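Local coordinates for protein-arginine-phosphatase (Bacillus subtilis subsp. subtilis, PDB 4KK3), which removes phosphate from phosphorylated arginine residues of proteins, counteracting the arginine kinase McsB and restoring DNA binding by the repressor CtsR, at residues 84-87 against 88-91. Residues are numbered along the deposited sequence; the frame is centred on the assembly and turned at random.
Sequences THQH and KQII
With CG beside the backbone N in both His85 (chi1 -83°) and Lys88 (chi1 -71°), the two side chains run alongside each other off the first turn of the helix. A bend at chi3 (46°) turns the lysine end along the imidazole: CD and NZ of Lys88 each lie 4.1 Å from CD2 of His85, with NZ oblique to the ring. The ammonium group has its charged partner in Glu107, whose salt bridge would partly offset any repulsion should His85 be protonated. One residue further round, the side chains of Gln86 and Gln89 cross at about a right angle, their amide planes nearly perpendicular. They meet through OE1 of Gln86, which comes to 3.3 Å from CB of Gln89, while CG1 of Ile90 packs at the same distance from the carbonyl O of Gln86.

Thr84 is the N-cap. Its OG1 accepts from His87 N at 3.0 Å and stands over one face of the His87 ring, displaced toward its rim; in return Thr84 N donates to His87 ND1 (3.2 Å), approaching well out of the ring plane, and the pair forms a capping box. Beyond the cap the helical bonds begin with a weak one from Lys88 N to Thr84 O and become firmer with Ile90 N to Gln86 O (3.0 Å). His87 NE2 is hydrogen-bonded to Thr8 OG1 of the substrate-binding loop, so both ring nitrogens are engaged and the imidazole is fixed beside Arg13 and the nucleophile Cys7. Helix 85-94 is the connection of the beta-alpha-beta unit between parallel strands 79-82 and 102-104: Lys88 and Ile91 rest on Val102, and Ile91 also reaches Val6 of strand 2-7.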
ATOM      1  N   THR A  84      -4.423  -7.913   0.696  1.00 16.74           N
ATOM      2  CA  THR A  84      -5.272  -9.061   1.011  1.00 17.80           C
ATOM      3  C   THR A  84      -4.522 -10.149   1.789  1.00 17.57           C
ATOM      4  O   THR A  84      -3.286 -10.196   1.796  1.00 17.28           O
ATOM      5  CB  THR A  84      -5.854  -9.721  -0.259  1.00 20.95           C
ATOM      6  OG1 THR A  84      -4.828 -10.477  -0.912  1.00 21.79           O
ATOM      7  CG2 THR A  84      -6.416  -8.666  -1.233  1.00 18.06           C
ATOM      8  N   HIS A  85      -5.277 -11.042   2.417  1.00 19.72           N
ATOM      9  CA  HIS A  85      -4.659 -12.154   3.122  1.00 23.44           C
ATOM     10  C   HIS A  85      -3.957 -13.100   2.139  1.00 21.51           C
ATOM     11  O   HIS A  85      -2.921 -13.672   2.447  1.00 20.91           O
ATOM     12  CB  HIS A  85      -5.671 -12.871   4.037  1.00 26.44           C
ATOM     13  CG  HIS A  85      -5.853 -12.199   5.368  1.00 33.80           C
ATOM     14  ND1 HIS A  85      -6.772 -11.192   5.577  1.00 40.18           N
ATOM     15  CD2 HIS A  85      -5.221 -12.380   6.554  1.00 33.23           C
ATOM     16  CE1 HIS A  85      -6.698 -10.781   6.832  1.00 38.90           C
ATOM     17  NE2 HIS A  85      -5.772 -11.494   7.448  1.00 40.80           N
ATOM     18  N   GLN A  86      -4.491 -13.221   0.935  1.00 22.50           N
ATOM     19  CA  GLN A  86      -3.806 -13.974  -0.103  1.00 23.77           C
ATOM     20  C   GLN A  86      -2.453 -13.359  -0.475  1.00 18.23           C
ATOM     21  O   GLN A  86      -1.512 -14.073  -0.797  1.00 21.07           O
ATOM     22  CB  GLN A  86      -4.676 -14.083  -1.350  1.00 29.36           C
ATOM     23  CG  GLN A  86      -4.065 -14.957  -2.403  1.00 31.92           C
ATOM     24  CD  GLN A  86      -3.869 -16.384  -1.919  1.00 35.22           C
ATOM     25  OE1 GLN A  86      -2.751 -16.815  -1.638  1.00 43.05           O
ATOM     26  NE2 GLN A  86      -4.960 -17.116  -1.812  1.00 32.38           N
ATOM     27  N   HIS A  87      -2.353 -12.030  -0.451  1.00 18.14           N
ATOM     28  CA  HIS A  87      -1.050 -11.423  -0.690  1.00 17.35           C
ATOM     29  C   HIS A  87      -0.025 -11.856   0.362  1.00 20.01           C
ATOM     30  O   HIS A  87       1.111 -12.125   0.017  1.00 19.76           O
ATOM     31  CB  HIS A  87      -1.150  -9.909  -0.722  1.00 14.78           C
ATOM     32  CG  HIS A  87      -1.846  -9.382  -1.933  1.00 18.53           C
ATOM     33  ND1 HIS A  87      -2.615  -8.237  -1.904  1.00 19.47           N
ATOM     34  CD2 HIS A  87      -1.878  -9.825  -3.211  1.00 21.32           C
ATOM     35  CE1 HIS A  87      -3.097  -8.003  -3.112  1.00 23.37           C
ATOM     36  NE2 HIS A  87      -2.666  -8.952  -3.925  1.00 20.69           N
ATOM     37  N   LYS A  88      -0.431 -11.922   1.631  1.00 20.63           N
ATOM     38  CA  LYS A  88       0.445 -12.418   2.706  1.00 26.82           C
ATOM     39  C   LYS A  88       0.970 -13.810   2.422  1.00 26.09           C
ATOM     40  O   LYS A  88       2.133 -14.119   2.684  1.00 25.91           O
ATOM     41  CB  LYS A  88      -0.295 -12.459   4.042  1.00 29.12           C
ATOM     42  CG  LYS A  88      -0.575 -11.097   4.623  1.00 27.06           C
ATOM     43  CD  LYS A  88      -1.329 -11.160   5.947  1.00 28.84           C
ATOM     44  CE  LYS A  88      -0.766 -12.176   6.915  1.00 37.32           C
ATOM     45  NZ  LYS A  88      -1.526 -12.134   8.199  1.00 34.42           N
ATOM     46  N   GLN A  89       0.091 -14.645   1.885  1.00 23.17           N
ATOM     47  CA  GLN A  89       0.408 -16.027   1.548  1.00 31.36           C
ATOM     48  C   GLN A  89       1.435 -16.117   0.439  1.00 28.20           C
ATOM     49  O   GLN A  89       2.361 -16.935   0.490  1.00 23.70           O
ATOM     50  CB  GLN A  89      -0.862 -16.765   1.126  1.00 33.11           C
ATOM     51  CG  GLN A  89      -1.844 -16.959   2.250  1.00 39.09           C
ATOM     52  CD  GLN A  89      -1.201 -17.643   3.442  1.00 47.89           C
ATOM     53  OE1 GLN A  89      -0.403 -18.572   3.290  1.00 49.73           O
ATOM     54  NE2 GLN A  89      -1.518 -17.166   4.636  1.00 50.34           N
ATOM     55  N   ILE A  90       1.253 -15.296  -0.586  1.00 23.56           N
ATOM     56  CA  ILE A  90       2.205 -15.263  -1.673  1.00 21.06           C
ATOM     57  C   ILE A  90       3.550 -14.752  -1.181  1.00 21.15           C
ATOM     58  O   ILE A  90       4.586 -15.277  -1.581  1.00 26.71           O
ATOM     59  CB  ILE A  90       1.707 -14.366  -2.828  1.00 21.43           C
ATOM     60  CG1 ILE A  90       0.378 -14.893  -3.367  1.00 31.33           C
ATOM     61  CG2 ILE A  90       2.748 -14.289  -3.952  1.00 22.24           C
ATOM     62  CD1 ILE A  90       0.465 -16.278  -3.949  1.00 41.55           C
ATOM     63  N   ILE A  91       3.530 -13.700  -0.354  1.00 19.58           N
ATOM     64  CA  ILE A  91       4.761 -13.143   0.203  1.00 20.86           C
ATOM     65  C   ILE A  91       5.543 -14.255   0.905  1.00 23.62           C
ATOM     66  O   ILE A  91       6.753 -14.388   0.731  1.00 26.08           O
ATOM     67  CB  ILE A  91       4.489 -12.052   1.267  1.00 25.66           C
ATOM     68  CG1 ILE A  91       3.649 -10.918   0.707  1.00 34.30           C
ATOM     69  CG2 ILE A  91       5.784 -11.471   1.773  1.00 28.90           C
ATOM     70  CD1 ILE A  91       4.182 -10.371  -0.481  1.00 35.63           C
TER